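DyP-type peroxidase (Pleurotus ostreatus PC15, PDB 6FSK) binds heme b and acts as a dye-decolorizing peroxidase, probably using hydrogen peroxide to oxidise dyes and Mn(II). Local coordinates at residues F242-Q247 with G379-C384; N7-I12 with F471-T476. The protein carries 1 engineered substitution. All coordinates share one frame; numbering follows the deposited sequence.

Contact 1: residues F242-Q247 with G379-C384. With HEM (protoporphyrin IX containing Fe), chain C.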
ATOM      1  N   PHE A 242       3.001   6.090   3.747  1.00  8.17           N
ATOM      2  CA  PHE A 242       2.271   5.501   4.884  1.00  8.71           C
ATOM      3  C   PHE A 242       0.874   6.056   4.959  1.00  8.06           C
ATOM      4  O   PHE A 242       0.723   7.276   4.877  1.00  7.76           O
ATOM      5  CB  PHE A 242       2.978   5.777   6.197  1.00  8.92           C
ATOM      6  CG  PHE A 242       2.189   5.346   7.391  1.00 11.60           C
ATOM      7  CD1 PHE A 242       1.973   4.015   7.684  1.00 15.90           C
ATOM      8  CD2 PHE A 242       1.658   6.294   8.240  1.00 12.28           C
ATOM      9  CE1 PHE A 242       1.261   3.653   8.850  1.00 16.08           C
ATOM     10  CE2 PHE A 242       0.916   5.905   9.349  1.00 11.85           C
ATOM     11  CZ  PHE A 242       0.676   4.621   9.577  1.00 13.28           C
ATOM     12  N   ARG A 243      -0.126   5.174   5.080  1.00  8.19           N
ATOM     13  CA  ARG A 243      -1.545   5.561   5.269  1.00  8.41           C
ATOM     14  C   ARG A 243      -2.125   4.756   6.383  1.00  9.00           C
ATOM     15  O   ARG A 243      -2.074   3.529   6.385  1.00  9.46           O
ATOM     16  CB  ARG A 243      -2.376   5.364   3.997  1.00  8.91           C
ATOM     17  CG  ARG A 243      -1.840   6.175   2.810  1.00  8.87           C
ATOM     18  CD  ARG A 243      -2.437   7.567   2.755  1.00  8.38           C
ATOM     19  NE  ARG A 243      -3.842   7.671   2.385  1.00  8.52           N
ATOM     20  CZ  ARG A 243      -4.641   8.691   2.656  1.00 10.06           C
ATOM     21  NH1 ARG A 243      -4.250   9.682   3.434  1.00 10.38           N
ATOM     22  NH2 ARG A 243      -5.879   8.633   2.205  1.00  9.76           N
ATOM     23  N   TYR A 244      -2.651   5.458   7.386  1.00  8.09           N
ATOM     24  CA  TYR A 244      -3.267   4.763   8.538  1.00  8.58           C
ATOM     25  C   TYR A 244      -4.744   4.558   8.282  1.00  8.84           C
ATOM     26  O   TYR A 244      -5.528   5.549   8.371  1.00  9.80           O
ATOM     27  CB  TYR A 244      -3.044   5.662   9.739  1.00  9.28           C
ATOM     28  CG  TYR A 244      -3.302   5.082  11.102  1.00  9.66           C
ATOM     29  CD1 TYR A 244      -3.430   3.758  11.339  1.00 11.11           C
ATOM     30  CD2 TYR A 244      -3.276   5.941  12.204  1.00 11.77           C
ATOM     31  CE1 TYR A 244      -3.569   3.250  12.638  1.00 12.49           C
ATOM     32  CE2 TYR A 244      -3.452   5.437  13.463  1.00 13.13           C
ATOM     33  CZ  TYR A 244      -3.551   4.125  13.683  1.00 13.29           C
ATOM     34  OH  TYR A 244      -3.711   3.651  15.018  1.00 14.93           O
ATOM     35  N   LEU A 245      -5.065   3.393   7.748  1.00  8.78           N
ATOM     36  CA  LEU A 245      -6.397   3.199   7.123  1.00  8.68           C
ATOM     37  C   LEU A 245      -7.320   2.391   7.983  1.00  9.52           C
ATOM     38  O   LEU A 245      -7.156   1.194   8.116  1.00 10.34           O
ATOM     39  CB  LEU A 245      -6.287   2.587   5.739  1.00  9.14           C
ATOM     40  CG  LEU A 245      -5.501   3.443   4.758  1.00  9.21           C
ATOM     41  CD1 LEU A 245      -5.430   2.694   3.384  1.00  9.95           C
ATOM     42  CD2 LEU A 245      -6.050   4.826   4.480  1.00  8.70           C
ATOM     43  N   PHE A 246      -8.272   3.036   8.637  1.00  9.67           N
ATOM     44  CA  PHE A 246      -9.209   2.269   9.498  1.00  9.31           C
ATOM     45  C   PHE A 246     -10.249   1.636   8.583  1.00  9.96           C
ATOM     46  O   PHE A 246     -10.650   2.259   7.583  1.00 11.61           O
ATOM     47  CB  PHE A 246      -9.876   3.222  10.518  1.00 10.17           C
ATOM     48  CG  PHE A 246      -9.004   3.549  11.667  1.00  9.82           C
ATOM     49  CD1 PHE A 246      -7.897   4.335  11.527  1.00 10.43           C
ATOM     50  CD2 PHE A 246      -9.251   3.040  12.926  1.00 10.24           C
ATOM     51  CE1 PHE A 246      -7.004   4.561  12.576  1.00 11.76           C
ATOM     52  CE2 PHE A 246      -8.409   3.337  13.995  1.00 11.92           C
ATOM     53  CZ  PHE A 246      -7.294   4.099  13.815  1.00 10.87           C
ATOM     54  N   GLN A 247     -10.666   0.439   8.920  1.00  8.95           N
ATOM     55  CA  GLN A 247     -11.690  -0.259   8.157  1.00 10.26           C
ATOM     56  C   GLN A 247     -12.951  -0.448   9.000  1.00 10.05           C
ATOM     57  O   GLN A 247     -12.886  -0.817  10.159  1.00 10.80           O
ATOM     58  CB  GLN A 247     -11.153  -1.592   7.715  1.00 10.36           C
ATOM     59  CG  GLN A 247     -10.024  -1.398   6.673  1.00  9.77           C
ATOM     60  CD  GLN A 247      -9.367  -2.706   6.348  1.00 11.22           C
ATOM     61  OE1 GLN A 247      -8.208  -2.862   6.602  1.00 12.78           O
ATOM     62  NE2 GLN A 247     -10.011  -3.577   5.661  1.00 12.45           N
ATOM     63  N   GLY A 379      -7.848  -2.122  11.005  1.00  8.83           N
ATOM     64  CA  GLY A 379      -7.571  -1.688   9.619  1.00  9.47           C
ATOM     65  C   GLY A 379      -6.246  -2.145   9.073  1.00  7.92           C
ATOM     66  O   GLY A 379      -5.802  -3.249   9.333  1.00  8.77           O
ATOM     67  N   LEU A 380      -5.685  -1.299   8.256  1.00  8.67           N
ATOM     68  CA  LEU A 380      -4.460  -1.583   7.529  1.00 10.08           C
ATOM     69  C   LEU A 380      -3.465  -0.445   7.757  1.00  9.32           C
ATOM     70  O   LEU A 380      -3.784   0.731   7.571  1.00 10.95           O
ATOM     71  CB  LEU A 380      -4.758  -1.742   6.032  1.00 10.47           C
ATOM     72  CG  LEU A 380      -3.646  -2.199   5.137  1.00 11.66           C
ATOM     73  CD1 LEU A 380      -3.269  -3.628   5.437  1.00 11.61           C
ATOM     74  CD2 LEU A 380      -4.104  -2.080   3.681  1.00 11.09           C
ATOM     75  N   LEU A 381      -2.262  -0.812   8.180  1.00  9.00           N
ATOM     76  CA  LEU A 381      -1.103   0.116   8.069  1.00  9.50           C
ATOM     77  C   LEU A 381      -0.578  -0.013   6.658  1.00  8.49           C
ATOM     78  O   LEU A 381       0.217  -0.934   6.366  1.00 10.23           O
ATOM     79  CB  LEU A 381      -0.105  -0.232   9.101  1.00  9.14           C
ATOM     80  CG  LEU A 381      -0.549  -0.281  10.566  1.00  9.51           C
ATOM     81  CD1 LEU A 381       0.628  -0.592  11.498  1.00 10.72           C
ATOM     82  CD2 LEU A 381      -1.327   0.953  10.967  1.00 11.18           C
ATOM     83  N   PHE A 382      -1.137   0.803   5.778  1.00  8.58           N
ATOM     84  CA  PHE A 382      -0.774   0.730   4.358  1.00  8.58           C
ATOM     85  C   PHE A 382       0.612   1.355   4.175  1.00  8.95           C
ATOM     86  O   PHE A 382       0.826   2.473   4.557  1.00  7.94           O
ATOM     87  CB  PHE A 382      -1.793   1.514   3.522  1.00  9.53           C
ATOM     88  CG  PHE A 382      -1.454   1.554   2.083  1.00 10.34           C
ATOM     89  CD1 PHE A 382      -1.927   0.592   1.200  1.00 11.02           C
ATOM     90  CD2 PHE A 382      -0.734   2.581   1.593  1.00 11.10           C
ATOM     91  CE1 PHE A 382      -1.548   0.622  -0.156  1.00 10.67           C
ATOM     92  CE2 PHE A 382      -0.437   2.651   0.218  1.00 10.92           C
ATOM     93  CZ  PHE A 382      -0.841   1.661  -0.627  1.00 10.31           C
ATOM     94  N   VAL A 383       1.511   0.607   3.571  1.00  8.16           N
ATOM     95  CA  VAL A 383       2.801   1.112   3.201  1.00  8.07           C
ATOM     96  C   VAL A 383       3.103   0.715   1.754  1.00  7.85           C
ATOM     97  O   VAL A 383       2.865  -0.453   1.400  1.00  8.84           O
ATOM     98  CB  VAL A 383       3.931   0.580   4.108  1.00  9.39           C
ATOM     99  CG1 VAL A 383       5.311   0.834   3.509  1.00 10.91           C
ATOM    100  CG2 VAL A 383       3.816   1.229   5.464  1.00  9.75           C
ATOM    101  N   CYS A 384       3.523   1.602   0.903  1.00  7.85           N
ATOM    102  CA  CYS A 384       3.964   1.201  -0.469  1.00  8.56           C
ATOM    103  C   CYS A 384       5.205   1.996  -0.833  1.00  8.29           C
ATOM    104  O   CYS A 384       5.409   3.125  -0.353  1.00  8.11           O
ATOM    105  CB  CYS A 384       2.854   1.362  -1.517  1.00  9.56           C
ATOM    106  SG  CYS A 384       2.468   3.046  -1.973  1.00 10.45           S
TER
HETATM  107  CHA HEM C 501      -4.540  -5.148  -4.241  1.00  9.86           C
HETATM  108  CHB HEM C 501      -7.169  -4.592  -0.238  1.00  8.76           C
HETATM  109  CHC HEM C 501      -5.661  -0.029   0.041  1.00  8.84           C
HETATM  110  CHD HEM C 501      -3.265  -0.476  -4.147  1.00  8.61           C
HETATM  111  C1A HEM C 501      -5.392  -5.438  -3.174  1.00  9.30           C
HETATM  112  C2A HEM C 501      -6.008  -6.700  -2.905  1.00  9.75           C
HETATM  113  C3A HEM C 501      -6.702  -6.566  -1.766  1.00  9.96           C
HETATM  114  C4A HEM C 501      -6.579  -5.195  -1.375  1.00  9.12           C
HETATM  115  CMA HEM C 501      -7.563  -7.596  -1.120  1.00 10.35           C
HETATM  116  CAA HEM C 501      -5.898  -7.931  -3.792  1.00  9.79           C
HETATM  117  CBA HEM C 501      -4.800  -8.936  -3.472  1.00 11.28           C
HETATM  118  CGA HEM C 501      -3.420  -8.414  -3.778  1.00 12.05           C
HETATM  119  O1A HEM C 501      -3.023  -8.350  -4.943  1.00 12.34           O
HETATM  120  O2A HEM C 501      -2.694  -8.080  -2.808  1.00 13.22           O
HETATM  121  C1B HEM C 501      -7.015  -3.282   0.223  1.00 10.33           C
HETATM  122  C2B HEM C 501      -7.540  -2.748   1.395  1.00 10.51           C
HETATM  123  C3B HEM C 501      -7.112  -1.465   1.535  1.00  8.52           C
HETATM  124  C4B HEM C 501      -6.295  -1.220   0.338  1.00  8.47           C
HETATM  125  CMB HEM C 501      -8.475  -3.453   2.346  1.00 11.73           C
HETATM  126  CAB HEM C 501      -7.353  -0.410   2.544  1.00  9.00           C
HETATM  127  CBB HEM C 501      -7.739  -0.669   3.775  1.00  8.64           C
HETATM  128  C1C HEM C 501      -4.959   0.332  -1.068  1.00  8.59           C
HETATM  129  C2C HEM C 501      -4.430   1.581  -1.422  1.00  9.24           C
HETATM  130  C3C HEM C 501      -3.771   1.492  -2.614  1.00  9.19           C
HETATM  131  C4C HEM C 501      -3.833   0.102  -2.994  1.00  7.88           C
HETATM  132  CMC HEM C 501      -4.561   2.814  -0.569  1.00 10.22           C
HETATM  133  CAC HEM C 501      -3.110   2.502  -3.486  1.00  8.70           C
HETATM  134  CBC HEM C 501      -3.452   3.806  -3.513  1.00  9.94           C
HETATM  135  C1D HEM C 501      -3.382  -1.832  -4.463  1.00  8.40           C
HETATM  136  C2D HEM C 501      -2.602  -2.405  -5.604  1.00  8.41           C
HETATM  137  C3D HEM C 501      -2.944  -3.750  -5.585  1.00  8.91           C
HETATM  138  C4D HEM C 501      -3.929  -3.902  -4.527  1.00  9.28           C
HETATM  139  CMD HEM C 501      -1.647  -1.731  -6.506  1.00  8.16           C
HETATM  140  CAD HEM C 501      -2.508  -4.837  -6.561  1.00  9.28           C
HETATM  141  CBD HEM C 501      -3.345  -4.888  -7.800  1.00  9.78           C
HETATM  142  CGD HEM C 501      -2.804  -5.884  -8.796  1.00  9.52           C
HETATM  143  O1D HEM C 501      -3.671  -6.687  -9.222  1.00 10.65           O
HETATM  144  O2D HEM C 501      -1.615  -5.933  -9.037  1.00 11.04           O
HETATM  145  NA  HEM C 501      -5.828  -4.456  -2.282  1.00  9.36           N
HETATM  146  NB  HEM C 501      -6.331  -2.329  -0.456  1.00  8.58           N
HETATM  147  NC  HEM C 501      -4.683  -0.554  -2.138  1.00  8.57           N
HETATM  148  ND  HEM C 501      -4.196  -2.739  -3.922  1.00  8.41           N
HETATM  149 FE   HEM C 501      -5.321  -2.514  -2.251  1.00  9.01          FE
HETATM  150  O   HOH W   1      -6.585  -4.989   7.144  1.00 10.77           O
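Arg243 and Phe382 face each other as a hydrogen-bonded pair of two antiparallel strands, 242-247 and 379-384, neighbours in the large antiparallel sheet of the DyP fold. Arg243 N reaches Phe382 O at 2.9 Å and Phe382 N returns to Arg243 O; Leu245 and Leu380 exchange a second pair of backbone bonds. Arg243, Leu245, Leu380 and Phe382 lie on the heme side, while Phe242, Tyr244, Leu381 and Val383 share the other face.

Phe382 is worth following outward. Its CB rests 3.8 Å from Leu245 CD1, the two side chains running alongside each other. With CG anti to the backbone N (chi1 177°), the ring is carried out toward the porphyrin. CD2, on the ring edge turned from the heme, meets the CB and CG methylenes of Arg243, whose bent chain then leads away to a salt bridge with Asp111. CD1 reaches pyrrole C of the heme, CE1 comes within 3.3 Å of HEM C2C, and CZ ends 3.5 Å from HEM C3C. The methyl HEM CMC sits over one ring face, toward the rim. Two neighbours of Phe382 extend the apolar side of the heme pocket: Leu380 CD2 lies 3.7 Å from HEM C3B, and Leu245 CD1 packs on the vinyl group at HEM CAB.

On the far face, Leu381 runs beside both aromatics, its CD2 3.5 Å from Tyr244 CD1 and its CB at the edge of the Phe242 ring. Within its own strand, Phe246 CE1 lies over the centre of the Tyr244 ring.

At the strand ends, Gln247 NE2 hydrogen-bonds to Glu185, while a water donates to both Gln247 OE1, at 2.7 Å, and Gly379 O.

Contact 2: residues N7-I12 with F471-T476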
ATOM      1  N   ASN A   7      23.305  -2.180  -0.134  1.00 16.22           N
ATOM      2  CA  ASN A   7      23.173  -0.732  -0.054  1.00 15.26           C
ATOM      3  C   ASN A   7      21.686  -0.313   0.061  1.00 14.90           C
ATOM      4  O   ASN A   7      21.429   0.843   0.281  1.00 16.36           O
ATOM      5  CB  ASN A   7      23.802   0.018  -1.249  1.00 18.54           C
ATOM      6  CG  ASN A   7      24.069   1.465  -0.975  1.00 21.34           C
ATOM      7  OD1 ASN A   7      24.480   1.850   0.125  1.00 24.75           O
ATOM      8  ND2 ASN A   7      23.744   2.270  -1.944  1.00 26.25           N
ATOM      9  N   ILE A   8      20.787  -1.272  -0.092  1.00 12.91           N
ATOM     10  CA  ILE A   8      19.306  -0.977  -0.192  1.00 12.44           C
ATOM     11  C   ILE A   8      18.628  -1.453   1.091  1.00 10.84           C
ATOM     12  O   ILE A   8      18.801  -2.597   1.552  1.00 13.14           O
ATOM     13  CB  ILE A   8      18.716  -1.710  -1.423  1.00 11.68           C
ATOM     14  CG1 ILE A   8      19.315  -1.094  -2.684  1.00 12.54           C
ATOM     15  CG2 ILE A   8      17.206  -1.538  -1.476  1.00 11.80           C
ATOM     16  CD1 ILE A   8      19.316  -2.033  -3.882  1.00 14.47           C
ATOM     17  N   GLN A   9      17.801  -0.608   1.676  1.00 11.07           N
ATOM     18  CA  GLN A   9      17.047  -1.036   2.802  1.00 11.69           C
ATOM     19  C   GLN A   9      16.080  -2.150   2.474  1.00 11.10           C
ATOM     20  O   GLN A   9      15.348  -2.095   1.492  1.00 11.70           O
ATOM     21  CB  GLN A   9      16.334   0.166   3.487  1.00 11.57           C
ATOM     22  CG  GLN A   9      17.259   1.186   4.150  1.00 11.27           C
ATOM     23  CD  GLN A   9      16.484   2.112   5.071  1.00 10.73           C
ATOM     24  OE1 GLN A   9      15.865   1.611   6.022  1.00 12.00           O
ATOM     25  NE2 GLN A   9      16.560   3.408   4.850  1.00 11.10           N
ATOM     26  N   GLY A  10      16.060  -3.133   3.383  1.00 10.79           N
ATOM     27  CA  GLY A  10      15.471  -4.433   3.119  1.00 11.54           C
ATOM     28  C   GLY A  10      13.943  -4.474   3.003  1.00 13.03           C
ATOM     29  O   GLY A  10      13.410  -5.356   2.384  1.00 12.50           O
ATOM     30  N   ASP A  11      13.264  -3.437   3.484  1.00 10.79           N
ATOM     31  CA  ASP A  11      11.828  -3.468   3.253  1.00 11.00           C
ATOM     32  C   ASP A  11      11.450  -3.161   1.845  1.00 11.80           C
ATOM     33  O   ASP A  11      10.303  -3.516   1.473  1.00 12.11           O
ATOM     34  CB  ASP A  11      11.084  -2.469   4.144  1.00 10.89           C
ATOM     35  CG  ASP A  11       9.602  -2.862   4.404  1.00 12.56           C
ATOM     36  OD1 ASP A  11       9.339  -4.096   4.555  1.00 13.10           O
ATOM     37  OD2 ASP A  11       8.791  -1.932   4.572  1.00 11.96           O
ATOM     38  N   ILE A  12      12.325  -2.539   1.047  1.00 10.97           N
ATOM     39  CA  ILE A  12      11.978  -2.061  -0.274  1.00 11.21           C
ATOM     40  C   ILE A  12      11.960  -3.300  -1.215  1.00 12.94           C
ATOM     41  O   ILE A  12      10.981  -3.572  -1.840  1.00 14.23           O
ATOM     42  CB  ILE A  12      12.952  -0.966  -0.781  1.00 11.33           C
ATOM     43  CG1 ILE A  12      13.044   0.215   0.160  1.00 11.21           C
ATOM     44  CG2 ILE A  12      12.596  -0.544  -2.159  1.00 11.96           C
ATOM     45  CD1 ILE A  12      14.252   1.045  -0.026  1.00 11.55           C
ATOM     46  N   PHE A 471      11.129   9.183   2.515  1.00  9.16           N
ATOM     47  CA  PHE A 471      12.171   8.648   1.630  1.00 10.15           C
ATOM     48  C   PHE A 471      13.108   7.788   2.434  1.00  9.75           C
ATOM     49  O   PHE A 471      13.660   8.276   3.441  1.00 10.61           O
ATOM     50  CB  PHE A 471      12.863   9.800   0.887  1.00 10.34           C
ATOM     51  CG  PHE A 471      13.855   9.327  -0.136  1.00 11.34           C
ATOM     52  CD1 PHE A 471      13.365   8.916  -1.378  1.00 12.98           C
ATOM     53  CD2 PHE A 471      15.198   9.321   0.089  1.00 13.24           C
ATOM     54  CE1 PHE A 471      14.238   8.446  -2.386  1.00 13.79           C
ATOM     55  CE2 PHE A 471      16.071   8.909  -0.955  1.00 12.62           C
ATOM     56  CZ  PHE A 471      15.597   8.491  -2.150  1.00 12.16           C
ATOM     57  N   SER A 472      13.257   6.530   2.029  1.00 10.07           N
ATOM     58  CA  SER A 472      14.116   5.563   2.663  1.00 10.62           C
ATOM     59  C   SER A 472      15.508   5.562   1.985  1.00 12.27           C
ATOM     60  O   SER A 472      15.590   5.058   0.879  1.00 10.88           O
ATOM     61  CB  SER A 472      13.502   4.191   2.494  1.00 12.74           C
ATOM     62  OG  SER A 472      12.322   4.057   3.336  1.00 13.20           O
ATOM     63  N   PRO A 473      16.507   6.186   2.615  1.00 11.42           N
ATOM     64  CA  PRO A 473      17.725   6.344   1.870  1.00 11.84           C
ATOM     65  C   PRO A 473      18.512   5.051   1.858  1.00 11.73           C
ATOM     66  O   PRO A 473      18.321   4.104   2.641  1.00 12.31           O
ATOM     67  CB  PRO A 473      18.477   7.480   2.651  1.00 12.66           C
ATOM     68  CG  PRO A 473      17.407   8.083   3.561  1.00 13.68           C
ATOM     69  CD  PRO A 473      16.539   6.925   3.897  1.00 12.13           C
ATOM     70  N   SER A 474      19.523   5.013   0.975  1.00 12.33           N
ATOM     71  CA  SER A 474      20.448   3.899   0.964  1.00 13.18           C
ATOM     72  C   SER A 474      21.387   3.932   2.150  1.00 13.63           C
ATOM     73  O   SER A 474      21.486   4.954   2.812  1.00 13.86           O
ATOM     74  CB  SER A 474      21.298   4.026  -0.351  1.00 14.36           C
ATOM     75  OG  SER A 474      22.302   5.057  -0.166  1.00 14.94           O
ATOM     76  N   ILE A 475      22.078   2.823   2.386  1.00 14.08           N
ATOM     77  CA  ILE A 475      23.016   2.752   3.494  1.00 16.16           C
ATOM     78  C   ILE A 475      24.140   3.784   3.291  1.00 16.17           C
ATOM     79  O   ILE A 475      24.439   4.534   4.218  1.00 15.25           O
ATOM     80  CB  ILE A 475      23.547   1.350   3.693  1.00 16.78           C
ATOM     81  CG1 ILE A 475      22.410   0.290   3.928  1.00 17.19           C
ATOM     82  CG2 ILE A 475      24.592   1.344   4.802  1.00 19.98           C
ATOM     83  CD1 ILE A 475      21.578   0.632   5.151  1.00 18.62           C
ATOM     84  N   THR A 476      24.738   3.890   2.109  1.00 19.00           N
ATOM     85  CA  THR A 476      25.780   4.925   1.979  1.00 19.79           C
ATOM     86  C   THR A 476      25.221   6.361   2.071  1.00 18.61           C
ATOM     87  O   THR A 476      25.919   7.242   2.544  1.00 18.27           O
ATOM     88  CB  THR A 476      26.620   4.780   0.728  1.00 24.23           C
ATOM     89  OG1 THR A 476      25.754   4.782  -0.364  1.00 21.34           O
ATOM     90  CG2 THR A 476      27.390   3.523   0.740  1.00 26.77           C
TER
HETATM   91  O   HOH W   2      17.501   2.050   0.565  1.00 12.51           O
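Asn7 and Ile475 bring their backbones together, CA to CA 5.0 Å, where the N-terminal segment 7-12 meets a helix N-terminus. Segment 471-476 leaves the end of strand 462-472, passes through Pro473 and enters helix 475-481 at the N-cap residue Ser474, whose OG caps Ala477 N. Segment 7-12 is irregular, turning at its far end, where Ile12 N bonds to Gln9 O.

The first two amides of the helix, Ile475 N and Thr476 N, are taken up by Asn7. Its carbonyl O accepts Ile475 N at 3.0 Å, the donor standing well above the carbonyl plane, 36° out of it. One residue on, Asn7 OD1 receives Thr476 N at 2.9 Å in the plane of the side-chain carbonyl, and Thr476 OG1 adds a longer bond from nearer the side of that C=O. Both reach OD1 because CG is anti to the backbone N (chi1 -161°), which swings the amide over the start of the helix; the Asn7 and Thr476 side chains cross there at about a right angle. The helix dipole would probably favour such an oxygen at this end. Asn7 ND2, on the other branch, lies against Ser474 CB.

Gln9 holds the strand-to-helix link. Its extended side chain sends NE2 to a lone pair of Pro473 O, 2.9 Å away and in the amide plane of Gln9; NE2 also bonds to Val77 O, so Gln9 joins the N-terminal segment both to strand 74-80 and to the residue just past strand 462-472. Ile12 CD1 touches Ser472 CB. A water accepts from Gln9 N at 2.9 Å and donates, weakly, to Pro473 O.

Overall arrangement
From the N terminus the chain passes through 7-12 before it enters its first sheet strand, 20-28. That segment waits for its partner until 471-476, so contact 2 closes almost the whole chain into one loop and joins its two ends. Contact 1 is nested inside: strand 238-247 pairs with strand 379-386 after 131 intervening residues, with far more helix than strand, that include the axial heme ligand His329. The two share one sheet, because strand 462-472, which leads into contact 2, lies beside strand 238-247. Contact 1 thus builds the sheet next to the heme, whereas contact 2, centred 21 Å away, fastens the N-terminal segment to the C-terminal end of an inner strand and the helix after it.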